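Local coordinates for Peptidase_M23 domain-containing protein (Enterococcus faecalis, PDB 6SMK) that probably cuts peptidoglycan as a zinc-dependent D,L-endopeptidase, this chain being the M23 catalytic domain of a larger prophage-encoded protein, at residues F28-D33 and H111-K116; E62-K67 and A74-M79; A3-F8 and N125-G130. The protein carries 1 engineered substitution. All blocks are in the same frame, centred on the assembly; numbering follows the deposited sequence.

Contact 1. Residues F28-D33 and H111-K116. With ZN (zinc ion), chain F.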
# COMPACT_ATOMS: atom_id res chain seq x y z
N PHE A 28 -1.07 5.03 -15.52
CA PHE A 28 -2.14 4.39 -14.77
C PHE A 28 -1.62 4.07 -13.38
O PHE A 28 -0.84 3.12 -13.22
CB PHE A 28 -2.62 3.12 -15.47
CG PHE A 28 -3.92 2.58 -14.94
CD1 PHE A 28 -5.09 2.77 -15.66
CD2 PHE A 28 -3.97 1.89 -13.74
CE1 PHE A 28 -6.30 2.27 -15.18
CE2 PHE A 28 -5.17 1.40 -13.26
CZ PHE A 28 -6.34 1.59 -13.98
N HIS A 29 -2.05 4.83 -12.37
CA HIS A 29 -1.66 4.53 -11.00
C HIS A 29 -2.37 3.27 -10.53
O HIS A 29 -3.58 3.12 -10.69
CB HIS A 29 -1.99 5.70 -10.07
CG HIS A 29 -1.18 5.72 -8.81
ND1 HIS A 29 -1.68 5.32 -7.59
CD2 HIS A 29 0.11 6.07 -8.59
CE1 HIS A 29 -0.74 5.43 -6.67
NE2 HIS A 29 0.36 5.88 -7.25
N THR A 30 -1.59 2.36 -9.94
CA THR A 30 -2.07 1.03 -9.55
C THR A 30 -2.54 0.97 -8.11
O THR A 30 -2.98 -0.09 -7.65
CB THR A 30 -0.96 0.01 -9.80
OG1 THR A 30 0.03 0.13 -8.78
CG2 THR A 30 -0.32 0.30 -11.10
N GLY A 31 -2.48 2.06 -7.39
CA GLY A 31 -2.96 2.12 -6.02
C GLY A 31 -3.34 3.53 -5.68
O GLY A 31 -3.64 4.35 -6.56
N ILE A 32 -3.31 3.84 -4.40
CA ILE A 32 -3.63 5.17 -3.90
C ILE A 32 -2.45 5.67 -3.09
O ILE A 32 -2.00 4.98 -2.16
CB ILE A 32 -4.90 5.15 -3.06
CG1 ILE A 32 -6.01 4.46 -3.85
CG2 ILE A 32 -5.24 6.57 -2.61
CD1 ILE A 32 -7.39 4.61 -3.25
N ASP A 33 -1.94 6.85 -3.43
CA ASP A 33 -0.78 7.42 -2.77
C ASP A 33 -1.23 8.36 -1.65
O ASP A 33 -2.06 9.25 -1.86
CB ASP A 33 0.10 8.18 -3.78
CG ASP A 33 0.99 7.26 -4.62
OD1 ASP A 33 0.97 6.03 -4.40
OD2 ASP A 33 1.72 7.76 -5.50
N HIS A 111 2.14 4.01 -0.66
CA HIS A 111 1.34 3.56 -1.77
C HIS A 111 0.55 2.36 -1.29
O HIS A 111 1.14 1.34 -0.91
CB HIS A 111 2.25 3.24 -2.96
CG HIS A 111 1.54 2.64 -4.13
ND1 HIS A 111 1.22 3.37 -5.25
CD2 HIS A 111 1.12 1.38 -4.36
CE1 HIS A 111 0.62 2.59 -6.12
NE2 HIS A 111 0.54 1.37 -5.61
N TYR A 112 -0.77 2.50 -1.26
CA TYR A 112 -1.66 1.44 -0.82
C TYR A 112 -2.28 0.80 -2.06
O TYR A 112 -2.98 1.48 -2.82
CB TYR A 112 -2.73 2.01 0.11
CG TYR A 112 -3.77 1.04 0.63
CD1 TYR A 112 -3.61 0.41 1.87
CD2 TYR A 112 -4.94 0.81 -0.08
CE1 TYR A 112 -4.58 -0.45 2.36
CE2 TYR A 112 -5.92 -0.05 0.40
CZ TYR A 112 -5.73 -0.67 1.62
OH TYR A 112 -6.70 -1.52 2.10
N GLU A 113 -2.01 -0.48 -2.27
CA GLU A 113 -2.46 -1.20 -3.46
C GLU A 113 -3.26 -2.42 -3.04
O GLU A 113 -2.90 -3.11 -2.08
CB GLU A 113 -1.28 -1.62 -4.34
CG GLU A 113 -1.68 -2.36 -5.60
CD GLU A 113 -0.58 -2.40 -6.63
OE1 GLU A 113 0.15 -1.40 -6.74
OE2 GLU A 113 -0.45 -3.42 -7.34
N LEU A 114 -4.34 -2.68 -3.76
CA LEU A 114 -5.19 -3.84 -3.51
C LEU A 114 -5.02 -4.83 -4.65
O LEU A 114 -5.29 -4.50 -5.81
CB LEU A 114 -6.64 -3.41 -3.36
CG LEU A 114 -7.41 -4.10 -2.24
CD1 LEU A 114 -6.52 -4.20 -1.01
CD2 LEU A 114 -8.66 -3.32 -1.93
N ARG A 115 -4.56 -6.05 -4.33
CA ARG A 115 -4.30 -7.09 -5.32
C ARG A 115 -5.19 -8.30 -5.07
O ARG A 115 -5.33 -8.75 -3.92
CB ARG A 115 -2.83 -7.52 -5.32
CG ARG A 115 -1.92 -6.66 -6.18
CD ARG A 115 -0.45 -6.90 -5.90
NE ARG A 115 0.37 -5.80 -6.38
CZ ARG A 115 1.68 -5.68 -6.19
NH1 ARG A 115 2.37 -6.61 -5.54
NH2 ARG A 115 2.31 -4.62 -6.68
N LYS A 116 -5.79 -8.82 -6.14
CA LYS A 116 -6.54 -10.06 -6.09
C LYS A 116 -5.73 -11.16 -6.77
O LYS A 116 -4.90 -10.90 -7.64
CB LYS A 116 -7.91 -9.93 -6.77
CG LYS A 116 -7.87 -9.34 -8.19
CD LYS A 116 -9.07 -9.77 -9.08
CE LYS A 116 -10.43 -9.35 -8.49
NZ LYS A 116 -11.57 -9.65 -9.42
ZN ZN F . 1.74 5.05 -6.20
O HOH W 1 3.92 5.81 -6.07
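The zinc site of this M23 domain lies where segment 28-33, a strand interrupted around Thr-30, meets strand residues 111-116; His-29 and Asp-33 belong to the HxxxD signature of the family. His-29 NE2 binds zinc at 1.9 Å, Asp-33 OD1 at 2.2 Å and His-111 ND1 at 2.0 Å, and a water completes the set while donating to Asp-33 OD2. The two imidazoles arrive from opposite directions, planes at 57°, and the Asp-33 carboxylate plane stands 69° from the His-111 ring. CG of His-111 lies anti to its own backbone N (chi1 174°), which carries the ring toward the metal; with ND1 on zinc, NE2 is left facing Glu-113. There His-111 NE2 donates, in the ring plane, to the anti lone pair of Glu-113 OE1 at 3.0 Å, a bond that, with zinc on ND1, holds the ring by both nitrogens. Glu-113 OE1 also accepts from Thr-30 OG1 (2.6 Å), which comes from above the carboxylate plane; Arg-115 NE salt-bridges the other oxygen. Glu-113 is thus a second-shell residue positioning a zinc ligand. Ile-32 and Tyr-112 exchange both backbone bonds as an antiparallel hydrogen-bonded pair. Strand 13-20 flanks 28-35, while strands 72-82 and 122-124 flank 109-116; on the face of Ile-32 and Tyr-112, the Tyr-112 ring meets Tyr-76 edge-to-face and its hydroxyl bonds Phe-4 O.

Contact 2. Residues E62-K67 and A74-M79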
# COMPACT_ATOMS: atom_id res chain seq x y z
N GLU A 62 10.55 -0.77 -1.01
CA GLU A 62 10.35 -1.47 0.25
C GLU A 62 8.85 -1.57 0.51
O GLU A 62 8.20 -0.55 0.75
CB GLU A 62 11.04 -0.74 1.39
CG GLU A 62 12.42 -0.27 1.06
CD GLU A 62 13.48 -1.27 1.44
OE1 GLU A 62 13.28 -2.03 2.41
OE2 GLU A 62 14.52 -1.30 0.74
N HIS A 63 8.31 -2.79 0.48
CA HIS A 63 6.87 -2.93 0.64
C HIS A 63 6.52 -4.28 1.24
O HIS A 63 7.30 -5.23 1.20
CB HIS A 63 6.12 -2.74 -0.69
CG HIS A 63 6.45 -3.76 -1.74
ND1 HIS A 63 7.71 -3.88 -2.28
CD2 HIS A 63 5.67 -4.66 -2.38
CE1 HIS A 63 7.69 -4.84 -3.20
NE2 HIS A 63 6.47 -5.32 -3.28
N VAL A 64 5.32 -4.33 1.83
CA VAL A 64 4.76 -5.55 2.39
C VAL A 64 3.40 -5.83 1.75
O VAL A 64 2.66 -4.91 1.40
CB VAL A 64 4.60 -5.49 3.92
CG1 VAL A 64 5.90 -5.08 4.56
CG2 VAL A 64 3.52 -4.55 4.29
N GLY A 65 3.10 -7.11 1.60
CA GLY A 65 1.76 -7.56 1.28
C GLY A 65 1.15 -8.28 2.47
O GLY A 65 1.82 -9.09 3.12
N ILE A 66 -0.11 -7.97 2.76
CA ILE A 66 -0.87 -8.64 3.81
C ILE A 66 -2.14 -9.22 3.21
O ILE A 66 -2.93 -8.50 2.57
CB ILE A 66 -1.22 -7.70 4.97
CG1 ILE A 66 0.04 -7.17 5.62
CG2 ILE A 66 -2.05 -8.42 6.03
CD1 ILE A 66 -0.02 -5.71 5.89
N LYS A 67 -2.36 -10.51 3.42
CA LYS A 67 -3.57 -11.15 2.93
C LYS A 67 -4.71 -10.75 3.87
O LYS A 67 -4.71 -11.11 5.05
CB LYS A 67 -3.39 -12.67 2.84
CG LYS A 67 -4.63 -13.40 2.33
CD LYS A 67 -4.72 -14.90 2.64
CE LYS A 67 -5.57 -15.60 1.59
NZ LYS A 67 -6.06 -16.92 2.08
N ALA A 74 -3.48 -6.61 0.55
CA ALA A 74 -3.20 -5.19 0.67
C ALA A 74 -1.69 -4.98 0.67
O ALA A 74 -0.98 -5.60 1.47
CB ALA A 74 -3.83 -4.60 1.93
N MET A 75 -1.21 -4.11 -0.21
CA MET A 75 0.21 -3.82 -0.34
C MET A 75 0.49 -2.40 0.15
O MET A 75 -0.23 -1.47 -0.20
CB MET A 75 0.67 -3.97 -1.79
CG MET A 75 0.00 -5.11 -2.54
SD MET A 75 0.50 -6.71 -1.89
CE MET A 75 2.29 -6.64 -2.06
N TYR A 76 1.53 -2.25 0.97
CA TYR A 76 1.95 -0.95 1.49
C TYR A 76 3.38 -0.72 1.03
O TYR A 76 4.29 -1.44 1.46
CB TYR A 76 1.87 -0.90 3.01
CG TYR A 76 0.54 -1.27 3.64
CD1 TYR A 76 0.10 -2.58 3.67
CD2 TYR A 76 -0.25 -0.30 4.23
CE1 TYR A 76 -1.11 -2.91 4.25
CE2 TYR A 76 -1.45 -0.62 4.81
CZ TYR A 76 -1.87 -1.92 4.82
OH TYR A 76 -3.08 -2.22 5.41
N GLY A 77 3.60 0.31 0.20
CA GLY A 77 4.84 0.48 -0.51
C GLY A 77 5.59 1.77 -0.22
O GLY A 77 5.13 2.64 0.53
N HIS A 78 6.78 1.87 -0.84
CA HIS A 78 7.67 3.03 -0.74
C HIS A 78 8.08 3.28 0.71
O HIS A 78 8.13 4.42 1.17
CB HIS A 78 7.02 4.30 -1.31
CG HIS A 78 6.52 4.17 -2.72
ND1 HIS A 78 7.30 3.71 -3.75
CD2 HIS A 78 5.31 4.47 -3.27
CE1 HIS A 78 6.60 3.72 -4.88
NE2 HIS A 78 5.39 4.18 -4.61
N MET A 79 8.34 2.22 1.46
CA MET A 79 8.69 2.38 2.86
C MET A 79 10.15 2.77 3.01
O MET A 79 10.99 2.39 2.20
CB MET A 79 8.45 1.09 3.65
CG MET A 79 7.01 0.68 3.70
SD MET A 79 6.78 -0.76 4.73
CE MET A 79 5.02 -0.94 4.62
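Strand residues 63-67 and 74-77 run antiparallel at 166°, their axes 4.7 Å apart at closest approach, as the arms of the beta hairpin formed by strands 63-69 and 72-82. Val-64 with Tyr-76 and Ile-66 with Ala-74 are hydrogen-bonded pairs, Gly-65 with Met-75 the non-hydrogen-bonded pair between them. Tyr-76 N reaches Val-64 O at 2.9 Å, nearly in line with the carbonyl. At the far end the ladder slips: His-78, with positive phi, is an extra residue in a bulge-like break, and Met-79 N resumes the pairing on Glu-62 O at 2.9 Å. On one face, Ile-66 CD1 lies near Tyr-76 CE1 (3.4 Å), and Val-64 CG2 approaches Tyr-76 CD1. The extended side chain of Met-79 meets Val-64 at about a right angle, CE to CG2 3.9 Å. The other face carries Met-75, which bends at both chi2 and chi3 and so folds its SD and CE back over Gly-65, where no side chain stands in the way; CE lies 3.5 Å from Gly-65 CA. Alongside, His-63 points the same way and offers its ring edge, CD2, to Met-75 CE, while its ND1 bonds Gly-61 O. At the break the His-78 side chain sets off away from 62-67 and comes within about 4 Å of the zinc (nearest atoms), ND1 bonded to Ser-102 O. The face of Val-64, Ile-66 and Tyr-76 is largely apolar, with Tyr-76 OH bonded to Gln-45 N; the other pairs Met-75 with the His-63 imidazole. No side-chain hydrogen bond crosses between the segments, so cohesion comes from backbone bonds and van der Waals packing.

Contact 3. Residues A3-F8 and N125-G130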
# COMPACT_ATOMS: atom_id res chain seq x y z
N ALA A 3 -14.82 -2.07 0.14
CA ALA A 3 -14.76 -2.92 1.32
C ALA A 3 -13.37 -2.97 1.93
O ALA A 3 -13.24 -3.38 3.08
CB ALA A 3 -15.22 -4.34 1.00
N PHE A 4 -12.34 -2.58 1.18
CA PHE A 4 -10.98 -2.52 1.72
C PHE A 4 -10.30 -1.22 1.36
O PHE A 4 -9.07 -1.15 1.28
CB PHE A 4 -10.16 -3.73 1.28
CG PHE A 4 -10.59 -5.00 1.93
CD1 PHE A 4 -11.61 -5.76 1.38
CD2 PHE A 4 -10.01 -5.42 3.11
CE1 PHE A 4 -12.03 -6.92 2.00
CE2 PHE A 4 -10.42 -6.59 3.73
CZ PHE A 4 -11.43 -7.33 3.17
N ALA A 5 -11.09 -0.17 1.16
CA ALA A 5 -10.54 1.16 0.96
C ALA A 5 -9.61 1.51 2.12
O ALA A 5 -9.84 1.09 3.26
CB ALA A 5 -11.66 2.18 0.86
N PRO A 6 -8.55 2.27 1.86
CA PRO A 6 -7.68 2.74 2.94
C PRO A 6 -8.29 3.89 3.71
O PRO A 6 -8.95 4.77 3.13
CB PRO A 6 -6.42 3.20 2.20
CG PRO A 6 -6.95 3.65 0.86
CD PRO A 6 -8.10 2.73 0.53
N HIS A 7 -8.06 3.91 5.03
CA HIS A 7 -8.58 4.97 5.89
C HIS A 7 -7.46 5.48 6.81
O HIS A 7 -7.56 5.49 8.04
CB HIS A 7 -9.78 4.47 6.67
CG HIS A 7 -10.93 4.09 5.80
ND1 HIS A 7 -11.27 2.78 5.55
CD2 HIS A 7 -11.82 4.85 5.12
CE1 HIS A 7 -12.32 2.75 4.75
NE2 HIS A 7 -12.68 3.99 4.48
N PHE A 8 -6.37 5.90 6.19
CA PHE A 8 -5.29 6.51 6.93
C PHE A 8 -5.75 7.81 7.53
O PHE A 8 -6.50 8.56 6.90
CB PHE A 8 -4.09 6.77 6.03
CG PHE A 8 -3.41 5.53 5.56
CD1 PHE A 8 -2.63 4.79 6.42
CD2 PHE A 8 -3.54 5.12 4.25
CE1 PHE A 8 -1.99 3.65 5.98
CE2 PHE A 8 -2.91 3.99 3.80
CZ PHE A 8 -2.13 3.26 4.66
N ASN A 125 -9.41 -1.57 -7.81
CA ASN A 125 -9.74 -0.27 -7.23
C ASN A 125 -10.14 -0.35 -5.76
O ASN A 125 -11.28 -0.70 -5.44
CB ASN A 125 -10.88 0.38 -8.01
CG ASN A 125 -10.96 1.86 -7.77
OD1 ASN A 125 -10.44 2.37 -6.77
ND2 ASN A 125 -11.58 2.56 -8.69
N PRO A 126 -9.24 0.03 -4.85
CA PRO A 126 -9.57 -0.10 -3.42
C PRO A 126 -10.78 0.72 -3.03
O PRO A 126 -11.50 0.34 -2.09
CB PRO A 126 -8.29 0.40 -2.73
CG PRO A 126 -7.27 0.53 -3.81
CD PRO A 126 -8.02 0.81 -5.06
N ASP A 127 -11.04 1.81 -3.74
CA ASP A 127 -12.22 2.62 -3.46
C ASP A 127 -13.51 1.89 -3.80
O ASP A 127 -14.53 2.12 -3.15
CB ASP A 127 -12.16 3.93 -4.23
CG ASP A 127 -11.16 4.92 -3.66
OD1 ASP A 127 -11.08 5.09 -2.42
OD2 ASP A 127 -10.45 5.55 -4.47
N THR A 128 -13.51 1.03 -4.81
CA THR A 128 -14.77 0.46 -5.27
C THR A 128 -14.90 -1.04 -5.03
O THR A 128 -16.01 -1.50 -4.78
CB THR A 128 -14.97 0.75 -6.76
OG1 THR A 128 -14.00 0.03 -7.52
CG2 THR A 128 -14.81 2.23 -7.03
N TYR A 129 -13.79 -1.79 -5.07
CA TYR A 129 -13.87 -3.24 -4.95
C TYR A 129 -14.49 -3.64 -3.62
O TYR A 129 -14.08 -3.15 -2.56
CB TYR A 129 -12.47 -3.86 -5.09
CG TYR A 129 -12.44 -5.37 -5.12
CD1 TYR A 129 -12.25 -6.10 -3.95
CD2 TYR A 129 -12.59 -6.08 -6.31
CE1 TYR A 129 -12.21 -7.49 -3.96
CE2 TYR A 129 -12.55 -7.46 -6.33
CZ TYR A 129 -12.36 -8.17 -5.15
OH TYR A 129 -12.32 -9.55 -5.16
N GLY A 130 -15.48 -4.52 -3.68
CA GLY A 130 -16.23 -4.94 -2.52
C GLY A 130 -17.48 -4.13 -2.24
O GLY A 130 -18.16 -4.39 -1.24
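Ala-5 and Pro-6 settle on Pro-126 in the closely packed half of this contact, where the N-terminal loop meets the loop that follows strand 122-124. Carbonyl oxygen Pro-126 O sits 3.3 Å from Ala-5 CA and 3.5 Å from Ala-5 CB, a packing contact. The two proline rings cross obliquely, with Pro-6 CD 4.0 Å from Pro-126 CB. Beneath them lies the sheet: Pro-6 touches Tyr-112 and Tyr-34, and Pro-126 touches Leu-114 and Ile-32. What shapes the second loop is an Asx turn, in which Asn-125 OD1 accepts from Asp-127 N at 3.1 Å, the donor lying above the plane of the amide carbonyl. The backbone oxygen of Asn-125 takes two further bonds, from Thr-128 N and Tyr-129 N, so Asn-125 accepts three backbone N-H groups within the bend. Asp-127 turns its carboxylate to Arg-14 in a salt bridge. Toward solvent the fit thins to Ala-3 and Gly-130, both exposed. Here a single backbone bond, Ala-3 N to Tyr-129 O at 3.0 Å, ties the chain ends together, and Ala-3 CB rests 3.7 Å from Gly-130 CA.

Along the chain the contacts are nested: contact 2, a local hairpin, lies inside the loop closed by contact 1, which lies inside the one closed by contact 3 between the two termini. Contacts 1 and 2 share one antiparallel sheet, their centres about 10 Å apart, because strands 109-116 and 72-82 are neighbours in it; Glu-113 O with Met-75 N and His-111 O with Gly-77 N probably bond across the join. Contact 3 lies about 10 Å from contact 1 and 15 Å from contact 2, centre to centre. Its N-terminal loop covers the Tyr-112 side of the sheet, away from the zinc-binding face, so the termini meet behind the strands carrying the zinc ligands.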